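Local coordinates for protein Cow rumen GH26 endo-mannanase (Metagenome, PDB 6UEH) that probably hydrolyses internal beta-1,4-mannosidic linkages of mannans such as galactomannan, as a family GH26 endo-mannanase from the cow rumen, at residues L311-G316 and N362-S367; K335-I340 and I371-G376; I383-Y388 and I424-N429. One frame throughout, in Å; residues are numbered along the deposited sequence.

Interaction 1: residues L311-G316 and N362-S367; sequences LHEAEG and NLYAWS. With ACT (acetate ion), chain D.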
loop_
_atom_site.group_PDB
_atom_site.type_symbol
_atom_site.label_atom_id
_atom_site.label_comp_id
_atom_site.label_asym_id
_atom_site.label_seq_id
_atom_site.Cartn_x
_atom_site.Cartn_y
_atom_site.Cartn_z
ATOM N N LEU A 311 -4.444 -13.525 4.506
ATOM C CA LEU A 311 -5.022 -12.644 5.519
ATOM C C LEU A 311 -4.957 -11.182 5.093
ATOM O O LEU A 311 -4.565 -10.314 5.875
ATOM C CB LEU A 311 -4.296 -12.841 6.853
ATOM C CG LEU A 311 -4.310 -14.270 7.404
ATOM C CD1 LEU A 311 -3.301 -14.433 8.532
ATOM C CD2 LEU A 311 -5.705 -14.628 7.886
ATOM N N HIS A 312 -5.337 -10.925 3.846
ATOM C CA HIS A 312 -5.122 -9.625 3.226
ATOM C C HIS A 312 -6.244 -8.629 3.522
ATOM O O HIS A 312 -7.311 -9.009 4.009
ATOM C CB HIS A 312 -4.953 -9.795 1.711
ATOM C CG HIS A 312 -6.202 -10.225 1.004
ATOM N ND1 HIS A 312 -6.860 -11.399 1.301
ATOM C CD2 HIS A 312 -6.903 -9.642 0.004
ATOM C CE1 HIS A 312 -7.920 -11.516 0.521
ATOM N NE2 HIS A 312 -7.968 -10.464 -0.277
ATOM N N GLU A 313 -5.977 -7.356 3.230
ATOM C CA GLU A 313 -6.930 -6.265 3.437
ATOM C C GLU A 313 -7.538 -6.291 4.837
ATOM O O GLU A 313 -8.731 -6.046 5.011
ATOM C CB GLU A 313 -8.037 -6.318 2.379
ATOM C CG GLU A 313 -7.535 -6.156 0.952
ATOM C CD GLU A 313 -8.665 -6.116 -0.068
ATOM O OE1 GLU A 313 -9.834 -6.300 0.324
ATOM O OE2 GLU A 313 -8.386 -5.902 -1.268
ATOM N N ALA A 314 -6.699 -6.579 5.827
ATOM C CA ALA A 314 -7.152 -6.875 7.184
ATOM C C ALA A 314 -7.984 -5.764 7.823
ATOM O O ALA A 314 -9.094 -6.013 8.296
ATOM C CB ALA A 314 -5.960 -7.189 8.063
ATOM N N GLU A 315 -7.446 -4.549 7.851
ATOM C CA GLU A 315 -8.134 -3.447 8.512
ATOM C C GLU A 315 -9.457 -3.107 7.833
ATOM O O GLU A 315 -10.445 -2.802 8.501
ATOM C CB GLU A 315 -7.252 -2.197 8.561
ATOM C CG GLU A 315 -7.937 -1.015 9.238
ATOM C CD GLU A 315 -7.068 0.226 9.311
ATOM O OE1 GLU A 315 -5.909 0.178 8.846
ATOM O OE2 GLU A 315 -7.552 1.253 9.835
ATOM N N GLY A 316 -9.476 -3.172 6.506
ATOM C CA GLY A 316 -10.629 -2.720 5.751
ATOM C C GLY A 316 -10.755 -1.213 5.878
ATOM O O GLY A 316 -9.798 -0.482 5.621
ATOM N N ASN A 362 -0.829 -6.808 3.740
ATOM C CA ASN A 362 -1.483 -5.554 3.403
ATOM C C ASN A 362 -1.472 -4.594 4.584
ATOM O O ASN A 362 -1.592 -5.005 5.737
ATOM C CB ASN A 362 -2.927 -5.795 2.947
ATOM C CG ASN A 362 -3.039 -6.065 1.455
ATOM O OD1 ASN A 362 -3.490 -7.129 1.040
ATOM N ND2 ASN A 362 -2.642 -5.094 0.646
ATOM N N LEU A 363 -1.305 -3.314 4.287
ATOM C CA LEU A 363 -1.536 -2.266 5.265
ATOM C C LEU A 363 -2.340 -1.174 4.587
ATOM O O LEU A 363 -2.303 -1.038 3.363
ATOM C CB LEU A 363 -0.220 -1.710 5.819
ATOM C CG LEU A 363 0.588 -2.588 6.779
ATOM C CD1 LEU A 363 1.919 -1.933 7.110
ATOM C CD2 LEU A 363 -0.196 -2.863 8.048
ATOM N N TYR A 364 -3.081 -0.408 5.377
ATOM C CA TYR A 364 -3.733 0.785 4.861
ATOM C C TYR A 364 -3.082 2.018 5.474
ATOM O O TYR A 364 -2.211 1.903 6.332
ATOM C CB TYR A 364 -5.235 0.745 5.142
ATOM C CG TYR A 364 -5.966 -0.225 4.243
ATOM C CD1 TYR A 364 -6.422 0.168 2.991
ATOM C CD2 TYR A 364 -6.178 -1.542 4.634
ATOM C CE1 TYR A 364 -7.082 -0.719 2.160
ATOM C CE2 TYR A 364 -6.839 -2.434 3.811
ATOM C CZ TYR A 364 -7.287 -2.018 2.575
ATOM O OH TYR A 364 -7.942 -2.903 1.750
ATOM N N ALA A 365 -3.492 3.196 5.019
ATOM C CA ALA A 365 -2.886 4.434 5.488
ATOM C C ALA A 365 -3.941 5.439 5.932
ATOM O O ALA A 365 -3.747 6.646 5.797
ATOM C CB ALA A 365 -2.010 5.034 4.403
ATOM N N TRP A 366 -5.053 4.937 6.462
ATOM C CA TRP A 366 -6.153 5.797 6.889
ATOM C C TRP A 366 -5.732 6.745 8.006
ATOM O O TRP A 366 -6.087 7.922 8.006
ATOM C CB TRP A 366 -7.350 4.962 7.360
ATOM C CG TRP A 366 -7.794 3.901 6.401
ATOM C CD1 TRP A 366 -7.927 2.567 6.663
ATOM C CD2 TRP A 366 -8.172 4.080 5.030
ATOM N NE1 TRP A 366 -8.363 1.906 5.541
ATOM C CE2 TRP A 366 -8.520 2.811 4.524
ATOM C CE3 TRP A 366 -8.250 5.188 4.179
ATOM C CZ2 TRP A 366 -8.938 2.620 3.209
ATOM C CZ3 TRP A 366 -8.663 4.996 2.872
ATOM C CH2 TRP A 366 -9.002 3.721 2.401
ATOM N N SER A 367 -4.972 6.215 8.959
ATOM C CA SER A 367 -4.556 6.969 10.132
ATOM C C SER A 367 -3.269 6.356 10.675
ATOM O O SER A 367 -2.864 5.288 10.219
ATOM C CB SER A 367 -5.662 6.956 11.194
ATOM O OG SER A 367 -5.768 5.682 11.804
HETATM C C ACT D . -10.263 -9.133 -3.131
HETATM O O ACT D . -11.180 -9.757 -2.554
HETATM O OXT ACT D . -9.103 -9.363 -2.725
HETATM C CH3 ACT D . -10.543 -8.171 -4.248
HETATM O O HOH W 1 -3.781 -7.565 5.730
HETATM O O HOH W 2 -3.760 -1.286 8.141
HETATM O O HOH W 3 -6.715 2.796 11.646
#
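The side-chain oxygen of N362 draws two N-H groups: R309 NH1 just outside the contact, and, across it, the backbone N of E313, whose weak bond to N362 OD1 spans 3.3 Å. H312 CB presses on the same oxygen at 3.1 Å, while N362 ND2 turns to D386, so both ends of the amide are held. The H312 ring leads off alongside the asparagine and gives NE2 to acetate OXT at 2.9 Å. H240 binds the same acetate. E313 runs alongside N362, its chain extended and its OE1 taken by W326 NE1, and Y364 OH rests against E313 CG at 3.4 Å. Both segments are loops at the C-terminal ends of barrel strands 306-309 and 357-362, the fourth and fifth of the (beta/alpha)8 fold, the end that carries the active site in clan GH-A. Farther out, the carbonyl oxygen of G316 stands 3.8 Å above the middle of the Y364 ring, and also accepts W366 NE1 at 2.8 Å, in the carbonyl plane and 22° out of the indole plane. E315, fully stretched with CG anti to N (chi1 180°), sets its carboxylate almost upright to the indole, with OE2 3.5 Å from W366 CD1 at the ring edge. S370 and a water bound to Y364 N hold OE1; N319 N and a second water, shared with S367 OG, hold OE2. A third water receives A314 N at 3.1 Å and lies close to L311 O.

Interaction 2: residues K335-I340 and I371-G376; sequences KTYVEI and IQWYAG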
loop_
_atom_site.group_PDB
_atom_site.type_symbol
_atom_site.label_atom_id
_atom_site.label_comp_id
_atom_site.label_asym_id
_atom_site.label_seq_id
_atom_site.Cartn_x
_atom_site.Cartn_y
_atom_site.Cartn_z
ATOM N N LYS A 335 -5.167 -6.282 17.149
ATOM C CA LYS A 335 -4.355 -7.110 18.037
ATOM C C LYS A 335 -4.591 -8.598 17.788
ATOM O O LYS A 335 -3.641 -9.372 17.654
ATOM C CB LYS A 335 -4.641 -6.773 19.499
ATOM C CG LYS A 335 -3.812 -7.582 20.488
ATOM C CD LYS A 335 -4.221 -7.297 21.924
ATOM C CE LYS A 335 -3.390 -8.110 22.906
ATOM N NZ LYS A 335 -3.535 -9.579 22.690
ATOM N N THR A 336 -5.859 -8.991 17.722
ATOM C CA THR A 336 -6.207 -10.380 17.442
ATOM C C THR A 336 -5.724 -10.784 16.055
ATOM O O THR A 336 -5.213 -11.891 15.866
ATOM C CB THR A 336 -7.726 -10.617 17.549
ATOM O OG1 THR A 336 -8.144 -10.421 18.904
ATOM C CG2 THR A 336 -8.079 -12.037 17.116
ATOM N N TYR A 337 -5.872 -9.880 15.090
ATOM C CA TYR A 337 -5.455 -10.163 13.722
ATOM C C TYR A 337 -3.966 -10.483 13.633
ATOM O O TYR A 337 -3.575 -11.445 12.975
ATOM C CB TYR A 337 -5.769 -8.992 12.785
ATOM C CG TYR A 337 -5.030 -9.123 11.473
ATOM C CD1 TYR A 337 -5.445 -10.035 10.511
ATOM C CD2 TYR A 337 -3.894 -8.364 11.211
ATOM C CE1 TYR A 337 -4.761 -10.179 9.318
ATOM C CE2 TYR A 337 -3.205 -8.500 10.019
ATOM C CZ TYR A 337 -3.643 -9.409 9.077
ATOM O OH TYR A 337 -2.957 -9.546 7.886
ATOM N N VAL A 338 -3.143 -9.662 14.280
ATOM C CA VAL A 338 -1.697 -9.863 14.266
ATOM C C VAL A 338 -1.344 -11.227 14.856
ATOM O O VAL A 338 -0.461 -11.921 14.348
ATOM C CB VAL A 338 -0.962 -8.742 15.042
ATOM C CG1 VAL A 338 0.511 -9.080 15.226
ATOM C CG2 VAL A 338 -1.112 -7.410 14.319
ATOM N N GLU A 339 -2.054 -11.619 15.912
ATOM C CA GLU A 339 -1.846 -12.927 16.526
ATOM C C GLU A 339 -2.195 -14.051 15.548
ATOM O O GLU A 339 -1.520 -15.078 15.509
ATOM C CB GLU A 339 -2.668 -13.054 17.811
ATOM C CG GLU A 339 -2.239 -12.089 18.912
ATOM C CD GLU A 339 -3.090 -12.201 20.166
ATOM O OE1 GLU A 339 -3.066 -11.259 20.988
ATOM O OE2 GLU A 339 -3.778 -13.230 20.335
ATOM N N ILE A 340 -3.239 -13.845 14.752
ATOM C CA ILE A 340 -3.633 -14.823 13.741
ATOM C C ILE A 340 -2.567 -14.941 12.652
ATOM O O ILE A 340 -2.231 -16.046 12.225
ATOM C CB ILE A 340 -4.989 -14.462 13.102
ATOM C CG1 ILE A 340 -6.099 -14.511 14.155
ATOM C CG2 ILE A 340 -5.309 -15.403 11.947
ATOM C CD1 ILE A 340 -7.468 -14.142 13.626
ATOM N N ILE A 371 -1.088 1.222 11.526
ATOM C CA ILE A 371 0.134 0.449 11.724
ATOM C C ILE A 371 -0.059 -0.658 12.762
ATOM O O ILE A 371 0.774 -1.555 12.885
ATOM C CB ILE A 371 1.303 1.354 12.159
ATOM C CG1 ILE A 371 2.647 0.700 11.822
ATOM C CG2 ILE A 371 1.202 1.692 13.646
ATOM C CD1 ILE A 371 3.846 1.533 12.228
ATOM N N GLN A 372 -1.162 -0.602 13.501
ATOM C CA GLN A 372 -1.449 -1.622 14.505
ATOM C C GLN A 372 -1.805 -2.961 13.860
ATOM O O GLN A 372 -1.869 -3.984 14.538
ATOM C CB GLN A 372 -2.577 -1.167 15.431
ATOM C CG GLN A 372 -2.236 0.070 16.247
ATOM C CD GLN A 372 -3.266 0.364 17.315
ATOM O OE1 GLN A 372 -3.969 -0.535 17.778
ATOM N NE2 GLN A 372 -3.365 1.627 17.712
ATOM N N TRP A 373 -2.027 -2.946 12.550
ATOM C CA TRP A 373 -2.326 -4.165 11.805
ATOM C C TRP A 373 -1.063 -4.778 11.200
ATOM O O TRP A 373 -1.135 -5.754 10.453
ATOM C CB TRP A 373 -3.348 -3.882 10.701
ATOM C CG TRP A 373 -4.670 -3.407 11.215
ATOM C CD1 TRP A 373 -5.002 -2.133 11.575
ATOM C CD2 TRP A 373 -5.845 -4.201 11.421
ATOM N NE1 TRP A 373 -6.309 -2.085 11.994
ATOM C CE2 TRP A 373 -6.848 -3.341 11.910
ATOM C CE3 TRP A 373 -6.144 -5.555 11.237
ATOM C CZ2 TRP A 373 -8.131 -3.793 12.219
ATOM C CZ3 TRP A 373 -7.417 -6.000 11.547
ATOM C CH2 TRP A 373 -8.396 -5.121 12.031
ATOM N N TYR A 374 0.089 -4.198 11.524
ATOM C CA TYR A 374 1.375 -4.701 11.046
ATOM C C TYR A 374 1.931 -5.744 12.013
ATOM O O TYR A 374 2.020 -5.498 13.215
ATOM C CB TYR A 374 2.362 -3.546 10.864
ATOM C CG TYR A 374 3.741 -3.949 10.387
ATOM C CD1 TYR A 374 3.908 -4.725 9.245
ATOM C CD2 TYR A 374 4.878 -3.526 11.063
ATOM C CE1 TYR A 374 5.167 -5.084 8.802
ATOM C CE2 TYR A 374 6.142 -3.880 10.627
ATOM C CZ TYR A 374 6.281 -4.656 9.497
ATOM O OH TYR A 374 7.540 -5.007 9.063
ATOM N N ALA A 375 2.300 -6.907 11.487
ATOM C CA ALA A 375 2.722 -8.026 12.324
ATOM C C ALA A 375 4.179 -7.929 12.778
ATOM O O ALA A 375 4.628 -8.732 13.596
ATOM C CB ALA A 375 2.499 -9.333 11.591
ATOM N N GLY A 376 4.916 -6.958 12.250
ATOM C CA GLY A 376 6.290 -6.745 12.675
ATOM C C GLY A 376 7.326 -7.210 11.667
ATOM O O GLY A 376 7.050 -8.067 10.828
#
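The aromatic rings of Y337 and W373 meet obliquely, with the tyrosine ring and the six-membered indole ring 5.6 Å apart at their centroids and their planes turned by 46°. Y337 CD2 lies near the indole plane at its rim, 3.6 Å from W373 CE3. The carbonyl oxygen of W373, for its part, sits in the plane of the tyrosine ring at its edge, 3.5 Å from Y337 CE2. The Y337 methylene adds to the packing, CB lying 3.6 Å from W373 CZ3. With CG anti to its N (chi1 165°), Y337 carries its ring off the helix across the line of the tryptophan side chain. The polar ends of both rings are satisfied beyond the contact. Y337 OH is hydrogen-bonded to L311 O and to Q361 NE2, and W373 NE1 to N319 O; Q361 also takes A375 N on its OE1, so one amide ties the helix to the loop.

The next residue, V338, divides its two methyls. CG2 reaches the backbone of the loop, 3.5 Å from Q372 O and 3.8 Å from Y374 O, whereas CG1 lies against A375, 3.8 Å from its CA and a little farther from its methyl. Q372 O belongs to the 3-10 turn at 371-373, which is closed by the backbone bond from Y374 N to I371 O and leads into Y374 and A375.

Apolar and aromatic packing thus joins helix 334-351, which follows the fourth strand and belongs to one beta-alpha unit, to the loop that comes after the next strand, 357-362, in a (beta/alpha)8 barrel.

Interaction 3: residues I383-Y388 and I424-N429; sequences IGYDKY and ISLAEN
I383 O accepts S425 N at 2.9 Å, and the isoleucine side chain packs by CB on I424 CG1. G384 follows, its CA 4.0 Å from A427 CB. Y385 N then bonds to S425 O at 2.8 Å, while Y385 O takes A427 N weakly; the edge of the Y385 ring meets L426 CD2. Between G384 and D386 the register slips by one residue, a beta bulge in the parallel pairing of the sixth and seventh strands of the (beta/alpha)8 barrel, linked by helix 408-417 in a beta-alpha-beta unit. The carboxylates of D386 and E428 crowd together as like charges, D386 OD2 lying 3.3 Å from E428 OE2 with no hydrogen bond between them; R309 forms salt bridges to both and probably offsets the repulsion. K387 N bonds to E428 O at 2.7 Å, and its bent chain lays CE against N429 CB before NZ reaches S431 O. Y388 closes the row: its OH donates to E428 OE1 at 2.8 Å on the anti side, 22° out of the carboxylate plane, with the ring almost perpendicular to that carboxylate and N429 CA over one face.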
loop_
_atom_site.group_PDB
_atom_site.type_symbol
_atom_site.label_atom_id
_atom_site.label_comp_id
_atom_site.label_asym_id
_atom_site.label_seq_id
_atom_site.Cartn_x
_atom_site.Cartn_y
_atom_site.Cartn_z
ATOM N N ILE A 383 5.231 -5.162 2.078
ATOM C CA ILE A 383 3.971 -4.488 2.362
ATOM C C ILE A 383 3.171 -4.290 1.081
ATOM O O ILE A 383 3.679 -3.748 0.101
ATOM C CB ILE A 383 4.188 -3.116 3.033
ATOM C CG1 ILE A 383 5.012 -3.268 4.312
ATOM C CG2 ILE A 383 2.849 -2.453 3.332
ATOM C CD1 ILE A 383 4.353 -4.126 5.359
ATOM N N GLY A 384 1.918 -4.728 1.091
ATOM C CA GLY A 384 1.052 -4.537 -0.055
ATOM C C GLY A 384 0.002 -3.478 0.208
ATOM O O GLY A 384 -0.479 -3.339 1.330
ATOM N N TYR A 385 -0.343 -2.713 -0.822
ATOM C CA TYR A 385 -1.456 -1.780 -0.720
ATOM C C TYR A 385 -2.459 -2.068 -1.828
ATOM O O TYR A 385 -2.094 -2.153 -3.000
ATOM C CB TYR A 385 -0.984 -0.322 -0.792
ATOM C CG TYR A 385 -2.113 0.655 -0.543
ATOM C CD1 TYR A 385 -2.615 0.848 0.738
ATOM C CD2 TYR A 385 -2.694 1.363 -1.588
ATOM C CE1 TYR A 385 -3.655 1.725 0.977
ATOM C CE2 TYR A 385 -3.740 2.245 -1.359
ATOM C CZ TYR A 385 -4.215 2.418 -0.072
ATOM O OH TYR A 385 -5.254 3.288 0.170
ATOM N N ASP A 386 -3.720 -2.241 -1.448
ATOM C CA ASP A 386 -4.771 -2.499 -2.420
ATOM C C ASP A 386 -5.509 -1.205 -2.733
ATOM O O ASP A 386 -6.300 -0.712 -1.926
ATOM C CB ASP A 386 -5.724 -3.576 -1.902
ATOM C CG ASP A 386 -5.071 -4.946 -1.857
ATOM O OD1 ASP A 386 -3.832 -5.028 -2.002
ATOM O OD2 ASP A 386 -5.791 -5.944 -1.681
ATOM N N LYS A 387 -5.231 -0.657 -3.912
ATOM C CA LYS A 387 -5.682 0.681 -4.275
ATOM C C LYS A 387 -6.884 0.668 -5.208
ATOM O O LYS A 387 -6.741 0.499 -6.420
ATOM C CB LYS A 387 -4.542 1.461 -4.930
ATOM C CG LYS A 387 -4.917 2.881 -5.332
ATOM C CD LYS A 387 -4.004 3.403 -6.424
ATOM C CE LYS A 387 -4.145 2.579 -7.693
ATOM N NZ LYS A 387 -5.541 2.612 -8.222
ATOM N N TYR A 388 -8.068 0.860 -4.643
ATOM C CA TYR A 388 -9.276 0.988 -5.443
ATOM C C TYR A 388 -9.825 2.399 -5.294
ATOM O O TYR A 388 -10.544 2.695 -4.344
ATOM C CB TYR A 388 -10.312 -0.056 -5.028
ATOM C CG TYR A 388 -9.914 -1.471 -5.388
ATOM C CD1 TYR A 388 -10.222 -1.999 -6.635
ATOM C CD2 TYR A 388 -9.230 -2.277 -4.486
ATOM C CE1 TYR A 388 -9.866 -3.291 -6.975
ATOM C CE2 TYR A 388 -8.867 -3.574 -4.819
ATOM C CZ TYR A 388 -9.187 -4.074 -6.067
ATOM O OH TYR A 388 -8.835 -5.361 -6.411
ATOM N N ILE A 424 7.423 -1.874 -0.738
ATOM C CA ILE A 424 5.996 -1.583 -0.795
ATOM C C ILE A 424 5.469 -1.691 -2.216
ATOM O O ILE A 424 6.106 -1.216 -3.157
ATOM C CB ILE A 424 5.701 -0.185 -0.253
ATOM C CG1 ILE A 424 6.339 -0.032 1.122
ATOM C CG2 ILE A 424 4.198 0.069 -0.186
ATOM C CD1 ILE A 424 6.009 1.237 1.752
ATOM N N SER A 425 4.302 -2.308 -2.365
ATOM C CA SER A 425 3.731 -2.532 -3.687
ATOM C C SER A 425 2.237 -2.229 -3.762
ATOM O O SER A 425 1.571 -2.056 -2.743
ATOM C CB SER A 425 3.967 -3.978 -4.108
ATOM O OG SER A 425 3.227 -4.858 -3.279
ATOM N N LEU A 426 1.725 -2.164 -4.987
ATOM C CA LEU A 426 0.288 -2.141 -5.219
ATOM C C LEU A 426 -0.172 -3.572 -5.465
ATOM O O LEU A 426 -0.212 -4.034 -6.606
ATOM C CB LEU A 426 -0.067 -1.241 -6.405
ATOM C CG LEU A 426 0.151 0.261 -6.207
ATOM C CD1 LEU A 426 -0.069 1.016 -7.511
ATOM C CD2 LEU A 426 -0.765 0.793 -5.112
ATOM N N ALA A 427 -0.493 -4.276 -4.382
ATOM C CA ALA A 427 -0.848 -5.693 -4.451
ATOM C C ALA A 427 -2.134 -5.918 -5.239
ATOM O O ALA A 427 -2.301 -6.954 -5.884
ATOM C CB ALA A 427 -0.980 -6.270 -3.049
ATOM N N GLU A 428 -3.044 -4.951 -5.156
ATOM C CA GLU A 428 -4.269 -4.944 -5.952
ATOM C C GLU A 428 -4.614 -3.518 -6.351
ATOM O O GLU A 428 -4.284 -2.571 -5.636
ATOM C CB GLU A 428 -5.456 -5.543 -5.189
ATOM C CG GLU A 428 -5.332 -6.998 -4.793
ATOM C CD GLU A 428 -6.607 -7.525 -4.157
ATOM O OE1 GLU A 428 -7.666 -6.891 -4.341
ATOM O OE2 GLU A 428 -6.551 -8.566 -3.473
ATOM N N ASN A 429 -5.290 -3.365 -7.485
ATOM C CA ASN A 429 -5.823 -2.065 -7.866
ATOM C C ASN A 429 -6.931 -2.174 -8.905
ATOM O O ASN A 429 -7.103 -3.217 -9.540
ATOM C CB ASN A 429 -4.710 -1.145 -8.394
ATOM C CG ASN A 429 -3.814 -1.825 -9.422
ATOM O OD1 ASN A 429 -2.692 -2.237 -9.113
ATOM N ND2 ASN A 429 -4.303 -1.938 -10.651
#

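All three contacts lie in the GH26 catalytic barrel. Interactions 1 and 2 have centres about 10 Å apart and interlock along the chain, their segments alternating, whereas interaction 3 follows both; its centre is about 10 Å from interaction 1 and about 18 Å from interaction 2. Interactions 1 and 3 meet where the end of strand 357-362 lies beside strand 382-387, which pairs with 423-429. E313 just after the fourth strand and E428 near the end of the seventh match the probable catalytic glutamates of clan GH-A, and the nearby acetate is consistent with a substrate pocket. Interaction 2 joins helix 334-351 to the loop after strand 357-362, touching interaction 1 through Y337 and W373.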